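Local coordinates for CRISPR-associated protein,CRISPR-associated endonuclease Cas9 (Corynebacterium diphtheriae, PDB 6JOO) that derives from an RNA-guided endonuclease of bacterial CRISPR immunity that recognises invading DNA matching its guide and cuts it in a magnesium-dependent reaction, at residues Q78-F83 with A128-A133. Numbering follows the deposited sequence.
Sequences QQLDKF and ALRHIA. With nucleotides of chain B.
Arg130 reaches from one helix to Asp81 on its nearly antiparallel neighbour, a worked example of how a polar link can flank a small apolar seam. From CB, which starts beside the interface, Arg130 CG leaves anti to the carbonyl carbon (chi1 -63°) and lies 4.1 Å from Asp81 OD1. Arg130 CD follows in an extended run, 3.8 Å from Asp81 OD1. A bend at chi3 (75°) then swings the head across the carboxylate, and Arg130 NE forms a salt bridge with Asp81 OD1 at 3.1 Å. The planes of the two groups stand 81° apart, and OD2 sits over one face of the guanidinium. Arg130 CZ is 3.6 Å from Asp81 OD2, and Arg130 NH2 ends 3.2 Å from Asp81 OD2, while NH1 has a long, weak ion pair with Glu93.

Beside this link, Leu80 points at the other helix. Its CD2 meets Ala133 CB at 3.7 Å and also lies against the backbone of Leu129 and Arg130. Val233 and Ile230 of helix 224-234 cover Leu80 and Leu129 respectively.

His131 faces away, and its NE2 donates to OP1 of U44 in RNA chain B at 3.0 Å, the oxygen lying in the plane of the ring. Arg107 engages ND1, so both ring nitrogens are held and the imidazole's rotation is fixed.

Both segments lie in the N-terminal part of this engineered fusion. Helix 56-86, following the first RuvC strands, is consistent with the arginine-rich bridge helix of Cas9, here packed nearly antiparallel to helix 118-134, which probably belongs to the RNA-binding recognition lobe.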
loop_
_atom_site.group_PDB
_atom_site.type_symbol
_atom_site.label_atom_id
_atom_site.label_comp_id
_atom_site.label_asym_id
_atom_site.label_seq_id
_atom_site.Cartn_x
_atom_site.Cartn_y
_atom_site.Cartn_z
ATOM N N GLN A 78 27.327 6.113 -12.204
ATOM C CA GLN A 78 28.508 6.609 -11.507
ATOM C C GLN A 78 29.608 5.557 -11.481
ATOM O O GLN A 78 30.790 5.883 -11.641
ATOM C CB GLN A 78 28.140 7.044 -10.088
ATOM C CG GLN A 78 27.278 8.296 -10.032
ATOM C CD GLN A 78 26.928 8.698 -8.614
ATOM O OE1 GLN A 78 27.115 7.927 -7.673
ATOM N NE2 GLN A 78 26.417 9.914 -8.453
ATOM N N GLN A 79 29.239 4.288 -11.286
ATOM C CA GLN A 79 30.231 3.218 -11.300
ATOM C C GLN A 79 30.788 2.987 -12.698
ATOM O O GLN A 79 31.965 2.636 -12.844
ATOM C CB GLN A 79 29.620 1.928 -10.750
ATOM C CG GLN A 79 29.299 1.969 -9.262
ATOM C CD GLN A 79 30.526 2.203 -8.402
ATOM O OE1 GLN A 79 30.822 3.335 -8.016
ATOM N NE2 GLN A 79 31.246 1.129 -8.093
ATOM N N LEU A 80 29.966 3.179 -13.732
ATOM C CA LEU A 80 30.440 2.996 -15.099
ATOM C C LEU A 80 31.425 4.087 -15.494
ATOM O O LEU A 80 32.393 3.827 -16.218
ATOM C CB LEU A 80 29.256 2.964 -16.063
ATOM C CG LEU A 80 29.577 2.860 -17.553
ATOM C CD1 LEU A 80 30.280 1.552 -17.862
ATOM C CD2 LEU A 80 28.307 3.003 -18.381
ATOM N N ASP A 81 31.194 5.317 -15.030
ATOM C CA ASP A 81 32.135 6.396 -15.311
ATOM C C ASP A 81 33.468 6.158 -14.610
ATOM O O ASP A 81 34.531 6.436 -15.177
ATOM C CB ASP A 81 31.536 7.742 -14.895
ATOM C CG ASP A 81 30.404 8.193 -15.809
ATOM O OD1 ASP A 81 29.977 7.402 -16.678
ATOM O OD2 ASP A 81 29.942 9.344 -15.657
ATOM N N LYS A 82 33.433 5.639 -13.380
ATOM C CA LYS A 82 34.674 5.318 -12.681
ATOM C C LYS A 82 35.391 4.143 -13.332
ATOM O O LYS A 82 36.627 4.097 -13.338
ATOM C CB LYS A 82 34.387 5.020 -11.209
ATOM N N PHE A 83 34.637 3.188 -13.881
ATOM C CA PHE A 83 35.245 2.087 -14.619
ATOM C C PHE A 83 35.848 2.571 -15.930
ATOM O O PHE A 83 36.896 2.073 -16.360
ATOM C CB PHE A 83 34.204 0.998 -14.879
ATOM C CG PHE A 83 34.667 -0.074 -15.823
ATOM C CD1 PHE A 83 35.444 -1.127 -15.369
ATOM C CD2 PHE A 83 34.319 -0.035 -17.165
ATOM C CE1 PHE A 83 35.868 -2.118 -16.235
ATOM C CE2 PHE A 83 34.741 -1.023 -18.035
ATOM C CZ PHE A 83 35.517 -2.065 -17.569
ATOM N N ALA A 128 29.926 5.216 -26.648
ATOM C CA ALA A 128 28.988 4.150 -26.982
ATOM C C ALA A 128 28.554 3.380 -25.742
ATOM O O ALA A 128 27.389 2.979 -25.631
ATOM C CB ALA A 128 29.606 3.208 -28.012
ATOM N N LEU A 129 29.471 3.166 -24.796
ATOM C CA LEU A 129 29.128 2.391 -23.606
ATOM C C LEU A 129 28.144 3.139 -22.716
ATOM O O LEU A 129 27.186 2.543 -22.209
ATOM C CB LEU A 129 30.390 2.032 -22.823
ATOM C CG LEU A 129 31.238 0.899 -23.401
ATOM C CD1 LEU A 129 32.385 0.564 -22.459
ATOM C CD2 LEU A 129 30.378 -0.327 -23.670
ATOM N N ARG A 130 28.361 4.440 -22.510
ATOM C CA ARG A 130 27.463 5.198 -21.644
ATOM C C ARG A 130 26.056 5.278 -22.224
ATOM O O ARG A 130 25.082 5.369 -21.469
ATOM C CB ARG A 130 28.015 6.602 -21.397
ATOM C CG ARG A 130 29.347 6.637 -20.663
ATOM C CD ARG A 130 29.782 8.069 -20.396
ATOM N NE ARG A 130 29.023 8.676 -19.308
ATOM C CZ ARG A 130 28.928 9.986 -19.102
ATOM N NH1 ARG A 130 29.537 10.833 -19.921
ATOM N NH2 ARG A 130 28.217 10.450 -18.084
ATOM N N HIS A 131 25.924 5.234 -23.550
ATOM C CA HIS A 131 24.602 5.324 -24.161
ATOM C C HIS A 131 23.831 4.017 -24.005
ATOM O O HIS A 131 22.646 4.023 -23.653
ATOM C CB HIS A 131 24.726 5.708 -25.635
ATOM C CG HIS A 131 23.411 5.922 -26.319
ATOM N ND1 HIS A 131 22.875 5.011 -27.205
ATOM C CD2 HIS A 131 22.526 6.944 -26.250
ATOM C CE1 HIS A 131 21.717 5.463 -27.652
ATOM N NE2 HIS A 131 21.481 6.634 -27.087
ATOM N N ILE A 132 24.487 2.885 -24.268
ATOM C CA ILE A 132 23.825 1.589 -24.141
ATOM C C ILE A 132 23.375 1.345 -22.707
ATOM O O ILE A 132 22.359 0.681 -22.468
ATOM C CB ILE A 132 24.760 0.469 -24.641
ATOM C CG1 ILE A 132 25.162 0.732 -26.092
ATOM C CG2 ILE A 132 24.099 -0.896 -24.507
ATOM C CD1 ILE A 132 26.108 -0.298 -26.662
ATOM N N ALA A 133 24.104 1.894 -21.731
ATOM C CA ALA A 133 23.761 1.667 -20.331
ATOM C C ALA A 133 22.419 2.292 -19.961
ATOM O O ALA A 133 21.723 1.773 -19.081
ATOM C CB ALA A 133 24.867 2.211 -19.429
ATOM P P U B 44 18.149 9.037 -28.007
ATOM O OP1 U B 44 18.869 7.742 -28.060
ATOM O OP2 U B 44 16.757 9.074 -27.492
ATOM O "O5'" U B 44 19.037 10.052 -27.164
ATOM C "C5'" U B 44 20.403 10.243 -27.493
ATOM C "C4'" U B 44 20.993 11.421 -26.769
ATOM O "O4'" U B 44 20.326 12.642 -27.174
ATOM C "C3'" U B 44 20.844 11.410 -25.260
ATOM O "O3'" U B 44 21.792 10.580 -24.624
ATOM C "C2'" U B 44 20.988 12.882 -24.901
ATOM O "O2'" U B 44 22.353 13.261 -24.898
ATOM C "C1'" U B 44 20.312 13.555 -26.097
ATOM N N1 U B 44 18.914 13.957 -25.814
ATOM C C2 U B 44 18.737 15.107 -25.072
ATOM O O2 U B 44 19.670 15.768 -24.644
ATOM N N3 U B 44 17.428 15.455 -24.840
ATOM C C4 U B 44 16.293 14.797 -25.264
ATOM O O4 U B 44 15.181 15.253 -24.967
ATOM C C5 U B 44 16.565 13.617 -26.032
ATOM C C6 U B 44 17.831 13.248 -26.276
#